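Local coordinates for CCMAN5 (Cellulosimicrobium cellulans, PDB 2XSG), which hydrolyses alpha-mannosidic linkages as a calcium-containing bacterial mannosidase of glycoside hydrolase family 92, at residues Asp355-Asp367 with Thr668-Ala682. Sequence-based numbering, arbitrary orientation.
Sequences DDFRKFSVIAYID and TMFVAAAVGLFPVTA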
loop_
_atom_site.group_PDB
_atom_site.type_symbol
_atom_site.label_atom_id
_atom_site.label_comp_id
_atom_site.label_asym_id
_atom_site.label_seq_id
_atom_site.Cartn_x
_atom_site.Cartn_y
_atom_site.Cartn_z
ATOM N N ASP A 355 -0.526 2.005 -8.861
ATOM C CA ASP A 355 -1.181 2.785 -7.802
ATOM C C ASP A 355 -0.219 3.461 -6.849
ATOM O O ASP A 355 -0.477 4.573 -6.388
ATOM C CB ASP A 355 -2.120 1.910 -6.936
ATOM C CG ASP A 355 -3.102 1.116 -7.747
ATOM O OD1 ASP A 355 -3.045 -0.140 -7.715
ATOM O OD2 ASP A 355 -3.942 1.745 -8.407
ATOM N N ASP A 356 0.874 2.788 -6.512
ATOM C CA ASP A 356 1.613 3.198 -5.320
ATOM C C ASP A 356 2.951 3.894 -5.502
ATOM O O ASP A 356 3.635 4.154 -4.512
ATOM C CB ASP A 356 1.762 2.015 -4.344
ATOM C CG ASP A 356 2.860 1.056 -4.738
ATOM O OD1 ASP A 356 3.569 1.306 -5.748
ATOM O OD2 ASP A 356 3.003 0.029 -4.028
ATOM N N PHE A 357 3.326 4.181 -6.745
ATOM C CA PHE A 357 4.703 4.591 -7.043
ATOM C C PHE A 357 5.232 5.766 -6.211
ATOM O O PHE A 357 6.405 5.782 -5.858
ATOM C CB PHE A 357 4.946 4.797 -8.564
ATOM C CG PHE A 357 4.264 6.016 -9.165
ATOM C CD1 PHE A 357 4.974 7.222 -9.336
ATOM C CD2 PHE A 357 2.956 5.947 -9.616
ATOM C CE1 PHE A 357 4.367 8.348 -9.917
ATOM C CE2 PHE A 357 2.325 7.074 -10.198
ATOM C CZ PHE A 357 3.032 8.275 -10.345
ATOM N N ARG A 358 4.370 6.723 -5.874
ATOM C CA ARG A 358 4.829 7.877 -5.075
ATOM C C ARG A 358 5.200 7.527 -3.625
ATOM O O ARG A 358 5.877 8.309 -2.952
ATOM C CB ARG A 358 3.789 8.991 -5.053
ATOM C CG ARG A 358 3.762 9.839 -6.298
ATOM C CD ARG A 358 3.057 11.183 -6.032
ATOM N NE ARG A 358 3.298 12.124 -7.116
ATOM C CZ ARG A 358 2.707 12.038 -8.300
ATOM N NH1 ARG A 358 1.840 11.062 -8.535
ATOM N NH2 ARG A 358 2.983 12.920 -9.248
ATOM N N LYS A 359 4.743 6.377 -3.136
ATOM C CA LYS A 359 4.968 6.024 -1.729
ATOM C C LYS A 359 6.454 5.769 -1.443
ATOM O O LYS A 359 6.950 6.098 -0.349
ATOM C CB LYS A 359 4.086 4.831 -1.292
ATOM C CG LYS A 359 4.669 3.458 -1.582
ATOM C CD LYS A 359 3.762 2.331 -1.103
ATOM C CE LYS A 359 4.502 1.014 -1.181
ATOM N NZ LYS A 359 3.575 -0.176 -1.282
ATOM N N PHE A 360 7.157 5.199 -2.427
ATOM C CA PHE A 360 8.553 4.852 -2.261
ATOM C C PHE A 360 9.394 6.098 -2.023
ATOM O O PHE A 360 10.323 6.067 -1.210
ATOM C CB PHE A 360 9.079 4.062 -3.472
ATOM C CG PHE A 360 8.406 2.720 -3.650
ATOM C CD1 PHE A 360 8.802 1.625 -2.898
ATOM C CD2 PHE A 360 7.362 2.567 -4.548
ATOM C CE1 PHE A 360 8.172 0.389 -3.033
ATOM C CE2 PHE A 360 6.734 1.316 -4.711
ATOM C CZ PHE A 360 7.151 0.233 -3.952
ATOM N N SER A 361 9.058 7.198 -2.705
ATOM C CA SER A 361 9.808 8.440 -2.536
ATOM C C SER A 361 9.784 8.917 -1.079
ATOM O O SER A 361 10.756 9.534 -0.612
ATOM C CB SER A 361 9.276 9.544 -3.437
ATOM O OG SER A 361 9.199 9.176 -4.814
ATOM N N VAL A 362 8.677 8.650 -0.386
ATOM C CA VAL A 362 8.506 8.991 1.038
ATOM C C VAL A 362 9.242 8.004 1.951
ATOM O O VAL A 362 9.941 8.416 2.881
ATOM C CB VAL A 362 7.006 9.046 1.444
ATOM C CG1 VAL A 362 6.838 9.505 2.912
ATOM C CG2 VAL A 362 6.190 9.958 0.497
ATOM N N ILE A 363 9.073 6.703 1.701
ATOM C CA ILE A 363 9.874 5.682 2.374
ATOM C C ILE A 363 11.362 6.063 2.357
ATOM O O ILE A 363 12.043 5.951 3.383
ATOM C CB ILE A 363 9.671 4.263 1.768
ATOM C CG1 ILE A 363 8.260 3.746 2.046
ATOM C CG2 ILE A 363 10.690 3.277 2.352
ATOM C CD1 ILE A 363 7.921 2.482 1.255
ATOM N N ALA A 364 11.850 6.539 1.213
ATOM C CA ALA A 364 13.248 7.002 1.108
ATOM C C ALA A 364 13.683 7.944 2.237
ATOM O O ALA A 364 14.799 7.826 2.738
ATOM C CB ALA A 364 13.524 7.639 -0.248
ATOM N N TYR A 365 12.820 8.863 2.665
ATOM C CA TYR A 365 13.263 9.781 3.726
ATOM C C TYR A 365 12.909 9.349 5.157
ATOM O O TYR A 365 13.368 9.961 6.131
ATOM C CB TYR A 365 12.951 11.259 3.406
ATOM C CG TYR A 365 11.516 11.742 3.546
ATOM C CD1 TYR A 365 10.874 11.744 4.776
ATOM C CD2 TYR A 365 10.835 12.285 2.446
ATOM C CE1 TYR A 365 9.571 12.230 4.906
ATOM C CE2 TYR A 365 9.550 12.786 2.562
ATOM C CZ TYR A 365 8.916 12.747 3.808
ATOM O OH TYR A 365 7.632 13.235 3.946
ATOM N N ILE A 366 12.133 8.270 5.285
ATOM C CA ILE A 366 11.786 7.747 6.605
ATOM C C ILE A 366 12.675 6.555 7.005
ATOM O O ILE A 366 13.134 6.488 8.149
ATOM C CB ILE A 366 10.273 7.460 6.731
ATOM C CG1 ILE A 366 9.525 8.804 6.816
ATOM C CG2 ILE A 366 9.963 6.629 7.996
ATOM C CD1 ILE A 366 8.050 8.716 6.624
ATOM N N ASP A 367 12.933 5.655 6.051
ATOM C CA ASP A 367 13.781 4.485 6.267
ATOM C C ASP A 367 14.632 4.227 5.021
ATOM O O ASP A 367 14.294 3.367 4.194
ATOM C CB ASP A 367 12.923 3.265 6.613
ATOM C CG ASP A 367 13.744 2.088 7.124
ATOM O OD1 ASP A 367 14.984 2.058 6.946
ATOM O OD2 ASP A 367 13.130 1.182 7.715
ATOM N N THR A 668 0.753 6.404 3.481
ATOM C CA THR A 668 2.054 7.013 3.226
ATOM C C THR A 668 1.932 8.491 2.836
ATOM O O THR A 668 2.707 9.313 3.295
ATOM C CB THR A 668 2.825 6.241 2.147
ATOM O OG1 THR A 668 2.904 4.863 2.515
ATOM C CG2 THR A 668 4.226 6.769 2.009
ATOM N N MET A 669 0.944 8.831 2.011
ATOM C CA MET A 669 0.671 10.248 1.735
ATOM C C MET A 669 0.270 11.037 2.981
ATOM O O MET A 669 0.618 12.212 3.118
ATOM C CB MET A 669 -0.362 10.407 0.619
ATOM C CG MET A 669 0.021 9.714 -0.678
ATOM S SD MET A 669 1.650 10.142 -1.371
ATOM C CE MET A 669 2.673 8.748 -0.917
ATOM N N PHE A 670 -0.456 10.404 3.894
ATOM C CA PHE A 670 -0.791 11.071 5.158
ATOM C C PHE A 670 0.472 11.381 5.958
ATOM O O PHE A 670 0.637 12.490 6.469
ATOM C CB PHE A 670 -1.746 10.231 6.007
ATOM C CG PHE A 670 -2.176 10.916 7.280
ATOM C CD1 PHE A 670 -1.340 10.919 8.401
ATOM C CD2 PHE A 670 -3.402 11.567 7.354
ATOM C CE1 PHE A 670 -1.730 11.578 9.567
ATOM C CE2 PHE A 670 -3.792 12.229 8.529
ATOM C CZ PHE A 670 -2.964 12.220 9.631
ATOM N N VAL A 671 1.348 10.389 6.099
ATOM C CA VAL A 671 2.620 10.622 6.776
ATOM C C VAL A 671 3.365 11.799 6.131
ATOM O O VAL A 671 3.861 12.679 6.830
ATOM C CB VAL A 671 3.481 9.364 6.752
ATOM C CG1 VAL A 671 4.960 9.696 7.107
ATOM C CG2 VAL A 671 2.905 8.327 7.720
ATOM N N ALA A 672 3.448 11.794 4.799
ATOM C CA ALA A 672 4.169 12.837 4.055
ATOM C C ALA A 672 3.577 14.230 4.308
ATOM O O ALA A 672 4.318 15.215 4.505
ATOM C CB ALA A 672 4.158 12.515 2.558
ATOM N N ALA A 673 2.247 14.307 4.302
ATOM C CA ALA A 673 1.555 15.566 4.579
ATOM C C ALA A 673 1.881 16.053 5.993
ATOM O O ALA A 673 2.139 17.246 6.191
ATOM C CB ALA A 673 0.061 15.403 4.396
ATOM N N ALA A 674 1.909 15.111 6.947
ATOM C CA ALA A 674 2.171 15.412 8.369
ATOM C C ALA A 674 3.572 15.946 8.576
ATOM O O ALA A 674 3.752 16.921 9.311
ATOM C CB ALA A 674 1.947 14.195 9.245
ATOM N N VAL A 675 4.553 15.306 7.941
ATOM C CA VAL A 675 5.932 15.818 7.945
ATOM C C VAL A 675 5.975 17.164 7.210
ATOM O O VAL A 675 6.643 18.112 7.653
ATOM C CB VAL A 675 6.910 14.809 7.301
ATOM C CG1 VAL A 675 8.338 15.408 7.129
ATOM C CG2 VAL A 675 6.963 13.537 8.126
ATOM N N GLY A 676 5.245 17.232 6.092
ATOM C CA GLY A 676 5.148 18.443 5.315
ATOM C C GLY A 676 6.000 18.452 4.063
ATOM O O GLY A 676 6.220 19.526 3.484
ATOM N N LEU A 677 6.488 17.270 3.664
ATOM C CA LEU A 677 7.313 17.111 2.476
ATOM C C LEU A 677 6.716 16.069 1.550
ATOM O O LEU A 677 6.624 14.884 1.901
ATOM C CB LEU A 677 8.746 16.705 2.844
ATOM C CG LEU A 677 9.545 17.698 3.683
ATOM C CD1 LEU A 677 10.802 16.989 4.122
ATOM C CD2 LEU A 677 9.856 18.992 2.926
ATOM N N PHE A 678 6.336 16.514 0.355
ATOM C CA PHE A 678 5.614 15.659 -0.585
ATOM C C PHE A 678 6.367 15.475 -1.904
ATOM O O PHE A 678 6.938 16.436 -2.432
ATOM C CB PHE A 678 4.248 16.268 -0.873
ATOM C CG PHE A 678 3.382 15.404 -1.732
ATOM C CD1 PHE A 678 2.556 14.446 -1.155
ATOM C CD2 PHE A 678 3.390 15.539 -3.109
ATOM C CE1 PHE A 678 1.756 13.626 -1.945
ATOM C CE2 PHE A 678 2.598 14.721 -3.900
ATOM C CZ PHE A 678 1.772 13.769 -3.315
ATOM N N PRO A 679 6.357 14.240 -2.460
ATOM C CA PRO A 679 7.070 14.055 -3.717
ATOM C C PRO A 679 6.171 14.312 -4.933
ATOM O O PRO A 679 5.572 13.381 -5.486
ATOM C CB PRO A 679 7.498 12.582 -3.646
ATOM C CG PRO A 679 6.354 11.930 -2.901
ATOM C CD PRO A 679 5.836 12.963 -1.927
ATOM N N VAL A 680 6.078 15.559 -5.365
ATOM C CA VAL A 680 5.390 15.827 -6.636
ATOM C C VAL A 680 6.071 15.038 -7.769
ATOM O O VAL A 680 5.435 14.255 -8.463
ATOM C CB VAL A 680 5.285 17.355 -6.945
ATOM C CG1 VAL A 680 4.822 17.606 -8.386
ATOM C CG2 VAL A 680 4.323 18.015 -5.950
ATOM N N THR A 681 7.375 15.192 -7.893
ATOM C CA THR A 681 8.125 14.453 -8.897
ATOM C C THR A 681 8.803 13.244 -8.271
ATOM O O THR A 681 9.903 13.360 -7.730
ATOM C CB THR A 681 9.161 15.365 -9.588
ATOM O OG1 THR A 681 8.511 16.573 -9.991
ATOM C CG2 THR A 681 9.745 14.689 -10.810
ATOM N N ALA A 682 8.120 12.096 -8.311
ATOM C CA ALA A 682 8.758 10.820 -8.069
ATOM C C ALA A 682 9.737 10.645 -9.220
ATOM O O ALA A 682 9.467 11.083 -10.345
ATOM C CB ALA A 682 7.733 9.706 -8.070
#
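Arg358 and Tyr365, two turns apart on helix 353-366, each grip the backbone that leaves helix 665-675, and between them the segments 355-366 and 668-675 of the two helices pack with their axes 46° apart in the (alpha/alpha)6 barrel of the GH92 catalytic domain. The arginine, extended from CG to NE, gives NE to Pro679 O at 3.1 Å, in the guanidinium plane, and NH2 to Val680 O at 2.9 Å, while a weak bond from NE also reaches Val680 O. Replacing this side chain with alanine is likely to cost the two buried carbonyls the arginine's N-H groups and the turn at Pro679 its clamp to the helix. Tyr365 OH donates to Leu677 O at 2.8 Å, on a lone pair and at the edge of the ring; with CG between the backbone N and the carbonyl carbon (chi1 75°), the ring extends to the end of the partner helix, where OH also rests on Ala672 CA. Between these grips Val362 sets CB 3.6 Å from Thr668 CG2, and its CG2 meets Ala672 CB and Pro679 CD. Further out, Gly676, with positive phi, is the C-prime residue of the Schellman motif that ends helix 665-675, and Leu677 follows directly; the tyrosine ring packs edge-to-face with Phe687. Ser361 OG is hydrogen-bonded to Asp415, and its CB lies 3.5 Å from Pro679 CB. Beyond Val362, Ile366 CD1 and Val671 CG1 meet tip to tip, tightly, at 3.3 Å.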